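Local coordinates for endoglucanase (Ruminococcus champanellensis, PDB 6WQV), which probably hydrolyses internal beta-1,4 linkages of cellulose and related plant cell-wall polysaccharides as a broad-specificity glycoside hydrolase of family 5, at residues S187-F192 with M209-A214. Sequence-based numbering, arbitrary orientation.
Sequences SYNQTF and MVPTYA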
loop_
_atom_site.group_PDB
_atom_site.type_symbol
_atom_site.label_atom_id
_atom_site.label_comp_id
_atom_site.label_asym_id
_atom_site.label_seq_id
_atom_site.Cartn_x
_atom_site.Cartn_y
_atom_site.Cartn_z
ATOM N N SER A 187 -5.763 -18.066 0.871
ATOM C CA SER A 187 -4.699 -18.891 1.434
ATOM C C SER A 187 -3.425 -18.082 1.648
ATOM O O SER A 187 -2.763 -18.211 2.684
ATOM C CB SER A 187 -4.422 -20.075 0.505
ATOM O OG SER A 187 -3.377 -20.896 0.994
ATOM N N TYR A 188 -3.063 -17.251 0.667
ATOM C CA TYR A 188 -1.847 -16.452 0.783
ATOM C C TYR A 188 -1.937 -15.472 1.951
ATOM O O TYR A 188 -0.969 -15.306 2.704
ATOM C CB TYR A 188 -1.591 -15.697 -0.524
ATOM C CG TYR A 188 -1.280 -16.549 -1.749
ATOM C CD1 TYR A 188 -0.942 -17.894 -1.643
ATOM C CD2 TYR A 188 -1.326 -15.993 -3.023
ATOM C CE1 TYR A 188 -0.656 -18.661 -2.778
ATOM C CE2 TYR A 188 -1.034 -16.748 -4.160
ATOM C CZ TYR A 188 -0.701 -18.079 -4.029
ATOM O OH TYR A 188 -0.423 -18.848 -5.137
ATOM N N ASN A 189 -3.087 -14.807 2.117
ATOM C CA ASN A 189 -3.237 -13.902 3.254
ATOM C C ASN A 189 -3.158 -14.666 4.572
ATOM O O ASN A 189 -2.573 -14.174 5.550
ATOM C CB ASN A 189 -4.554 -13.128 3.167
ATOM C CG ASN A 189 -4.476 -11.941 2.238
ATOM O OD1 ASN A 189 -3.415 -11.340 2.075
ATOM N ND2 ASN A 189 -5.602 -11.593 1.628
ATOM N N GLN A 190 -3.754 -15.865 4.626
ATOM C CA GLN A 190 -3.700 -16.668 5.844
ATOM C C GLN A 190 -2.264 -17.064 6.169
ATOM O O GLN A 190 -1.835 -17.003 7.330
ATOM C CB GLN A 190 -4.579 -17.910 5.699
ATOM C CG GLN A 190 -4.638 -18.746 6.957
ATOM C CD GLN A 190 -5.356 -18.034 8.090
ATOM O OE1 GLN A 190 -6.578 -17.882 8.066
ATOM N NE2 GLN A 190 -4.593 -17.580 9.084
ATOM N N THR A 191 -1.495 -17.460 5.154
ATOM C CA THR A 191 -0.093 -17.800 5.381
ATOM C C THR A 191 0.672 -16.610 5.938
ATOM O O THR A 191 1.457 -16.747 6.882
ATOM C CB THR A 191 0.536 -18.273 4.072
ATOM O OG1 THR A 191 -0.106 -19.487 3.664
ATOM C CG2 THR A 191 2.022 -18.516 4.238
ATOM N N PHE A 192 0.475 -15.431 5.344
ATOM C CA PHE A 192 1.153 -14.233 5.826
ATOM C C PHE A 192 0.890 -14.006 7.310
ATOM O O PHE A 192 1.819 -13.775 8.093
ATOM C CB PHE A 192 0.701 -13.033 4.979
ATOM C CG PHE A 192 0.876 -11.695 5.653
ATOM C CD1 PHE A 192 2.137 -11.187 5.921
ATOM C CD2 PHE A 192 -0.233 -10.938 5.996
ATOM C CE1 PHE A 192 2.281 -9.940 6.539
ATOM C CE2 PHE A 192 -0.100 -9.702 6.609
ATOM C CZ PHE A 192 1.158 -9.204 6.880
ATOM N N MET A 209 -2.097 -5.714 7.610
ATOM C CA MET A 209 -2.984 -5.345 6.513
ATOM C C MET A 209 -2.949 -6.427 5.440
ATOM O O MET A 209 -1.893 -7.008 5.160
ATOM C CB MET A 209 -2.575 -3.990 5.906
ATOM C CG MET A 209 -2.975 -2.770 6.737
ATOM S SD MET A 209 -2.194 -1.234 6.184
ATOM C CE MET A 209 -2.596 -1.363 4.469
ATOM N N VAL A 210 -4.114 -6.710 4.862
ATOM C CA VAL A 210 -4.250 -7.690 3.785
ATOM C C VAL A 210 -5.139 -7.131 2.683
ATOM O O VAL A 210 -6.155 -6.476 2.969
ATOM C CB VAL A 210 -4.817 -9.032 4.283
ATOM C CG1 VAL A 210 -3.801 -9.776 5.138
ATOM C CG2 VAL A 210 -6.132 -8.826 5.049
ATOM N N PRO A 211 -4.807 -7.393 1.416
ATOM C CA PRO A 211 -5.677 -6.940 0.322
ATOM C C PRO A 211 -6.691 -7.978 -0.108
ATOM O O PRO A 211 -6.481 -9.178 0.092
ATOM C CB PRO A 211 -4.685 -6.700 -0.819
ATOM C CG PRO A 211 -3.685 -7.827 -0.602
ATOM C CD PRO A 211 -3.567 -7.999 0.909
ATOM N N THR A 212 -7.781 -7.525 -0.720
ATOM C CA THR A 212 -8.597 -8.381 -1.556
ATOM C C THR A 212 -7.864 -8.632 -2.872
ATOM O O THR A 212 -6.769 -8.106 -3.120
ATOM C CB THR A 212 -9.899 -7.660 -1.864
ATOM O OG1 THR A 212 -9.551 -6.394 -2.436
ATOM C CG2 THR A 212 -10.731 -7.428 -0.603
ATOM N N TYR A 213 -8.482 -9.435 -3.738
ATOM C CA TYR A 213 -8.022 -9.583 -5.113
ATOM C C TYR A 213 -7.788 -8.199 -5.725
ATOM O O TYR A 213 -8.692 -7.360 -5.734
ATOM C CB TYR A 213 -9.057 -10.375 -5.943
ATOM C CG TYR A 213 -8.612 -10.535 -7.380
ATOM C CD1 TYR A 213 -8.756 -9.491 -8.279
ATOM C CD2 TYR A 213 -7.991 -11.696 -7.826
ATOM C CE1 TYR A 213 -8.306 -9.593 -9.577
ATOM C CE2 TYR A 213 -7.539 -11.808 -9.130
ATOM C CZ TYR A 213 -7.695 -10.753 -9.998
ATOM O OH TYR A 213 -7.249 -10.861 -11.295
ATOM N N ALA A 214 -6.572 -7.963 -6.219
ATOM C CA ALA A 214 -6.148 -6.696 -6.839
ATOM C C ALA A 214 -6.373 -5.478 -5.942
ATOM O O ALA A 214 -6.371 -4.338 -6.432
ATOM C CB ALA A 214 -6.778 -6.478 -8.219
#
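Asn189 meets Val210 and Pro211 with every atom of its side chain beyond the backbone, and following it outward shows how one amide can share its two ends between apolar packing and a backbone carbonyl. CB comes first, 4.0 Å from Val210 CG1. CG, placed anti to the carbonyl carbon (chi1 -81°), carries the group across to the strand and lies 3.6 Å from Val210 CB. There the amide divides. Its OD1 turns to carbon, 3.5 Å from Val210 CG1 and equally near Pro211 CD; it is buried and has no hydrogen-bond partner in the model. ND2 takes the polar role, donating to Pro211 O at 3.0 Å with an N-H...O angle of 154°. The acceptor lies close to the amide plane, while the donor stands a little out of the plane of the carbonyl.

The setting is the (beta/alpha)8 barrel of family 5 glycoside hydrolases: helix 179-197 covers strand 208-211 from outside, nearly antiparallel to it, and the hydrogen bond reaches the chain at Pro211, whose side chain is about 9 Å from a bound glucose. The neighbouring strands take up the backbone of Met209 and Val210, and the carbonyl of Pro211 accepts a hydrogen bond from the Asn189 side chain. Were Asn189 cut back to an alanine, Pro211 O would probably lose this donor and a gap would be likely to open beside Val210.

One helical turn on, Phe192 works without polar bonds. With CG anti to the backbone N (chi1 158°), its ring reaches the strand beside Val210; Val210 CG1 sits at the ring edge, 3.8 Å from CD2, and CE2 comes 3.5 Å from Met209 O. The same ring also touches Phe159 of the adjoining strand and meets Trp143 of helix 129-149.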